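Local atomic coordinates of putative NAD(P)H:FMN oxidoreductase (Porphyromonas gingivalis W83, PDB entry 3GE5), a protein that binds flavin mononucleotide and belongs to the nitroreductase family, probably acting as an NAD(P)H-dependent flavin oxidoreductase. Residues A[55-60]-A[100-105]; A[151-156]-A[163-168]. All coordinates share one frame; numbering follows the deposited sequence.

Overall arrangement
Contact 1 sets helix 50-62 on strand 100-107. Contact 2 sets helix 150-156 on strand 163-172. The two strands are antiparallel neighbours in the four-stranded sheet, so both contacts belong to one framework. Their centres are about 15 Å apart. The backbones meet at T104, whose N lies 2.8 Å from O of S167 and whose O lies 3.0 Å from N of V166. L105 packs on M163 and P165 next to this pairing. Contact 1 is buried near the middle of the chain, while contact 2 is nearer its surface. Neither touches the cofactor. The side chains of I102 and P165 lie about 14 Å and 13 Å from a bound FMN.

Contact 1: residues A[55-60]-A[100-105]; sequences AILEAG and IYIITL
I102 meets I56 and L57 with its CD1 methyl, and the torsions of I102 and I56 set up the closer approach. In I102, CG1 is anti to the carbonyl carbon (chi1 -56°) and the chain runs on extended to CD1 (chi2 169°). In I56, chi1 of -69° puts CG1 beside the backbone N and leaves CG2 anti to it, which turns this methyl to the strand. This is helix-on-sheet packing within the alpha+beta nitroreductase fold: helix 50-62 lies on one face of the antiparallel sheet, over strand 100-107.

The contact is small and wholly apolar. I56 CG2 stands 3.5 Å from I102 CD1, a close methyl-to-methyl contact. The two side chains are set at a slant to each other. L57 leaves the helix less directly, but its CD2 branch turns in to the same methyl. I102 therefore presents one methyl to two consecutive helix residues. All three side chains are buried.

The surroundings extend this core. I56 also packs on L140, and L57 reaches F74 and V76 of strand 72-77. V193 of the second subunit packs on L57 as well, so this helix face also takes part in the dimer interface. I102 touches L171 on the other neighbouring strand.

The helix backbone stays at a distance, with CA of L57 8.7 Å from CA of I102. The gap is spanned by the side chains. Seen from I102 CD1, the directions to I56 CG2 and L57 CD2 are close to a right angle, and the longer of these contacts, to L57 CD2, is 4.1 Å.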
loop_
_atom_site.group_PDB
_atom_site.type_symbol
_atom_site.label_atom_id
_atom_site.label_comp_id
_atom_site.label_asym_id
_atom_site.label_seq_id
_atom_site.Cartn_x
_atom_site.Cartn_y
_atom_site.Cartn_z
ATOM N N ALA A 55 14.665 8.343 -6.830
ATOM C CA ALA A 55 13.754 8.700 -5.727
ATOM C C ALA A 55 12.596 7.750 -5.609
ATOM O O ALA A 55 12.167 7.396 -4.476
ATOM C CB ALA A 55 13.251 10.177 -5.867
ATOM N N ILE A 56 12.012 7.392 -6.750
ATOM C CA ILE A 56 10.903 6.425 -6.746
ATOM C C ILE A 56 11.380 5.107 -6.098
ATOM O O ILE A 56 10.689 4.553 -5.241
ATOM C CB ILE A 56 10.342 6.202 -8.159
ATOM C CG1 ILE A 56 9.604 7.451 -8.695
ATOM C CG2 ILE A 56 9.350 5.016 -8.172
ATOM C CD1 ILE A 56 9.368 7.409 -10.219
ATOM N N LEU A 57 12.538 4.609 -6.530
ATOM C CA LEU A 57 13.098 3.382 -6.000
ATOM C C LEU A 57 13.434 3.484 -4.502
ATOM O O LEU A 57 13.177 2.564 -3.721
ATOM C CB LEU A 57 14.304 2.938 -6.865
ATOM C CG LEU A 57 13.916 2.541 -8.303
ATOM C CD1 LEU A 57 15.188 2.527 -9.136
ATOM C CD2 LEU A 57 13.180 1.201 -8.303
ATOM N N GLU A 58 13.939 4.647 -4.081
ATOM C CA GLU A 58 14.210 4.895 -2.677
ATOM C C GLU A 58 12.942 4.796 -1.824
ATOM O O GLU A 58 12.950 4.196 -0.747
ATOM C CB GLU A 58 14.879 6.273 -2.490
ATOM C CG GLU A 58 15.143 6.658 -1.036
ATOM C CD GLU A 58 16.276 5.867 -0.391
ATOM O OE1 GLU A 58 16.891 5.000 -1.061
ATOM O OE2 GLU A 58 16.559 6.152 0.801
ATOM N N ALA A 59 11.849 5.355 -2.335
ATOM C CA ALA A 59 10.551 5.264 -1.646
ATOM C C ALA A 59 10.145 3.806 -1.428
ATOM O O ALA A 59 9.692 3.438 -0.358
ATOM C CB ALA A 59 9.451 6.005 -2.408
ATOM N N GLY A 60 10.313 2.986 -2.467
ATOM C CA GLY A 60 10.035 1.568 -2.338
ATOM C C GLY A 60 10.912 0.888 -1.266
ATOM O O GLY A 60 10.414 0.127 -0.421
ATOM N N ILE A 100 8.740 3.697 -18.645
ATOM C CA ILE A 100 9.441 2.956 -17.603
ATOM C C ILE A 100 8.492 1.993 -16.932
ATOM O O ILE A 100 7.354 2.348 -16.636
ATOM C CB ILE A 100 10.054 3.899 -16.530
ATOM C CG1 ILE A 100 11.080 4.814 -17.195
ATOM C CG2 ILE A 100 10.755 3.075 -15.399
ATOM C CD1 ILE A 100 11.801 5.763 -16.250
ATOM N N TYR A 101 8.989 0.787 -16.683
ATOM C CA TYR A 101 8.263 -0.186 -15.875
ATOM C C TYR A 101 9.099 -0.594 -14.664
ATOM O O TYR A 101 10.286 -0.892 -14.784
ATOM C CB TYR A 101 7.923 -1.441 -16.677
ATOM C CG TYR A 101 7.245 -1.175 -17.989
ATOM C CD1 TYR A 101 5.859 -1.149 -18.089
ATOM C CD2 TYR A 101 8.006 -1.001 -19.156
ATOM C CE1 TYR A 101 5.229 -0.942 -19.317
ATOM C CE2 TYR A 101 7.396 -0.803 -20.384
ATOM C CZ TYR A 101 6.017 -0.774 -20.459
ATOM O OH TYR A 101 5.447 -0.568 -21.703
ATOM N N ILE A 102 8.479 -0.589 -13.489
ATOM C CA ILE A 102 9.111 -1.165 -12.307
ATOM C C ILE A 102 8.329 -2.435 -11.923
ATOM O O ILE A 102 7.160 -2.347 -11.460
ATOM C CB ILE A 102 9.178 -0.194 -11.099
ATOM C CG1 ILE A 102 9.886 1.116 -11.481
ATOM C CG2 ILE A 102 9.875 -0.886 -9.913
ATOM C CD1 ILE A 102 9.754 2.262 -10.373
ATOM N N ILE A 103 8.965 -3.579 -12.184
ATOM C CA ILE A 103 8.342 -4.895 -11.893
ATOM C C ILE A 103 8.669 -5.221 -10.455
ATOM O O ILE A 103 9.848 -5.422 -10.115
ATOM C CB ILE A 103 8.863 -6.020 -12.806
ATOM C CG1 ILE A 103 8.826 -5.586 -14.279
ATOM C CG2 ILE A 103 8.065 -7.334 -12.537
ATOM C CD1 ILE A 103 9.344 -6.566 -15.297
ATOM N N THR A 104 7.653 -5.281 -9.598
ATOM C CA THR A 104 7.876 -5.593 -8.196
ATOM C C THR A 104 7.701 -7.089 -7.973
ATOM O O THR A 104 6.610 -7.638 -8.141
ATOM C CB THR A 104 6.959 -4.784 -7.282
ATOM O OG1 THR A 104 7.190 -3.396 -7.550
ATOM C CG2 THR A 104 7.207 -5.068 -5.788
ATOM N N LEU A 105 8.815 -7.707 -7.586
ATOM C CA LEU A 105 8.901 -9.104 -7.341
ATOM C C LEU A 105 8.730 -9.354 -5.854
ATOM O O LEU A 105 9.310 -8.625 -5.023
ATOM C CB LEU A 105 10.280 -9.633 -7.744
ATOM C CG LEU A 105 10.781 -9.265 -9.142
ATOM C CD1 LEU A 105 12.111 -9.925 -9.439
ATOM C CD2 LEU A 105 9.689 -9.661 -10.203
#

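Contact 2: residues A[151-156]-A[163-168]; sequences ALCSEI and MTPVSI
Helix 151-156 passes strand 163-168 with an axis separation of 8.1 Å and an angle of 124° between their directions, and CA of S154 comes within 7.0 Å of CA of P165. The P165 ring is the strand's main contribution and lies against C153 and S154. SG of C153 is anti to the backbone N (chi1 -175°), which carries it alongside the ring to 4.0 Å from P165 CB. Beside it, OG of S154 approaches the other end of the ring, 3.3 Å from P165 CD.

OG of S154 also has polar partners. A water bridges it to O of M163, with 2.8 Å from the water to S154 OG and 2.8 Å from the water to M163 O. S154 OG makes a weak hydrogen bond to Q150 O one helical turn back. The helix is tied to the strand a second time through Q150, whose NE2 donates to P165 O.

Just past P165 the strand is irregular: V166 has a helix-like psi of -45°, consistent with a beta bulge there. A six-residue connection, 157-162, links the two segments. The whole is a short helix packed on an inner strand of the antiparallel sheet of the nitroreductase fold.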
loop_
_atom_site.group_PDB
_atom_site.type_symbol
_atom_site.label_atom_id
_atom_site.label_comp_id
_atom_site.label_asym_id
_atom_site.label_seq_id
_atom_site.Cartn_x
_atom_site.Cartn_y
_atom_site.Cartn_z
ATOM N N ALA A 151 3.566 -15.789 -15.324
ATOM C CA ALA A 151 4.463 -16.886 -15.669
ATOM C C ALA A 151 5.327 -16.547 -16.886
ATOM O O ALA A 151 6.486 -16.919 -16.932
ATOM C CB ALA A 151 3.685 -18.223 -15.831
ATOM N N LEU A 152 4.761 -15.834 -17.855
ATOM C CA LEU A 152 5.512 -15.375 -19.002
ATOM C C LEU A 152 6.596 -14.356 -18.592
ATOM O O LEU A 152 7.747 -14.460 -18.980
ATOM C CB LEU A 152 4.597 -14.778 -20.082
ATOM C CG LEU A 152 5.324 -14.272 -21.322
ATOM C CD1 LEU A 152 6.226 -15.355 -21.929
ATOM C CD2 LEU A 152 4.278 -13.781 -22.351
ATOM N N CYS A 153 6.217 -13.389 -17.771
ATOM C CA CYS A 153 7.160 -12.443 -17.178
ATOM C C CYS A 153 8.340 -13.165 -16.506
ATOM O O CYS A 153 9.502 -12.864 -16.773
ATOM C CB CYS A 153 6.425 -11.553 -16.193
ATOM S SG CYS A 153 7.489 -10.258 -15.522
ATOM N N SER A 154 8.012 -14.177 -15.690
ATOM C CA SER A 154 9.044 -14.997 -15.023
ATOM C C SER A 154 9.946 -15.733 -16.004
ATOM O O SER A 154 11.156 -15.843 -15.791
ATOM C CB SER A 154 8.423 -16.007 -14.062
ATOM O OG SER A 154 7.856 -15.341 -12.956
ATOM N N GLU A 155 9.349 -16.273 -17.060
ATOM C CA GLU A 155 10.138 -16.931 -18.102
ATOM C C GLU A 155 11.064 -15.935 -18.833
ATOM O O GLU A 155 12.243 -16.210 -19.020
ATOM C CB GLU A 155 9.192 -17.658 -19.057
ATOM C CG GLU A 155 9.867 -18.402 -20.165
ATOM C CD GLU A 155 10.713 -19.578 -19.741
ATOM O OE1 GLU A 155 10.444 -20.215 -18.703
ATOM O OE2 GLU A 155 11.634 -19.896 -20.528
ATOM N N ILE A 156 10.548 -14.764 -19.217
ATOM C CA ILE A 156 11.323 -13.817 -20.019
ATOM C C ILE A 156 12.502 -13.283 -19.207
ATOM O O ILE A 156 13.602 -13.175 -19.724
ATOM C CB ILE A 156 10.447 -12.614 -20.483
ATOM C CG1 ILE A 156 9.435 -13.075 -21.508
ATOM C CG2 ILE A 156 11.329 -11.477 -21.040
ATOM C CD1 ILE A 156 8.279 -12.134 -21.690
HETATM N N MSE A 163 10.211 -16.525 -6.405
HETATM C CA MSE A 163 9.836 -15.128 -6.514
HETATM C C MSE A 163 8.701 -14.990 -7.552
HETATM O O MSE A 163 8.670 -15.693 -8.545
HETATM C CB MSE A 163 11.062 -14.296 -6.878
HETATM C CG MSE A 163 12.133 -14.292 -5.795
HETATM SE SE MSE A 163 13.847 -13.680 -6.492
HETATM C CE MSE A 163 13.413 -11.870 -6.727
ATOM N N THR A 164 7.760 -14.096 -7.287
ATOM C CA THR A 164 6.629 -13.883 -8.157
ATOM C C THR A 164 6.570 -12.415 -8.560
ATOM O O THR A 164 6.660 -11.542 -7.709
ATOM C CB THR A 164 5.293 -14.238 -7.453
ATOM O OG1 THR A 164 5.306 -15.626 -7.059
ATOM C CG2 THR A 164 4.085 -13.972 -8.422
ATOM N N PRO A 165 6.446 -12.127 -9.877
ATOM C CA PRO A 165 6.158 -10.718 -10.239
ATOM C C PRO A 165 4.704 -10.397 -9.866
ATOM O O PRO A 165 3.783 -10.975 -10.458
ATOM C CB PRO A 165 6.371 -10.708 -11.748
ATOM C CG PRO A 165 6.108 -12.125 -12.197
ATOM C CD PRO A 165 6.517 -13.016 -11.061
ATOM N N VAL A 166 4.487 -9.572 -8.845
ATOM C CA VAL A 166 3.126 -9.349 -8.299
ATOM C C VAL A 166 2.388 -8.202 -9.013
ATOM O O VAL A 166 1.219 -8.304 -9.383
ATOM C CB VAL A 166 3.187 -9.068 -6.776
ATOM C CG1 VAL A 166 1.789 -8.851 -6.193
ATOM C CG2 VAL A 166 3.945 -10.214 -6.028
ATOM N N SER A 167 3.124 -7.115 -9.216
ATOM C CA SER A 167 2.603 -5.846 -9.729
ATOM C C SER A 167 3.688 -5.160 -10.543
ATOM O O SER A 167 4.891 -5.365 -10.281
ATOM C CB SER A 167 2.212 -4.937 -8.587
ATOM O OG SER A 167 1.189 -5.495 -7.787
ATOM N N ILE A 168 3.260 -4.328 -11.495
ATOM C CA ILE A 168 4.178 -3.483 -12.282
ATOM C C ILE A 168 3.741 -2.033 -12.215
ATOM O O ILE A 168 2.557 -1.733 -12.428
ATOM C CB ILE A 168 4.186 -3.913 -13.759
ATOM C CG1 ILE A 168 4.606 -5.387 -13.927
ATOM C CG2 ILE A 168 5.085 -2.969 -14.606
ATOM C CD1 ILE A 168 4.452 -5.960 -15.334
HETATM O O HOH W 1 9.090 -16.958 -10.961
#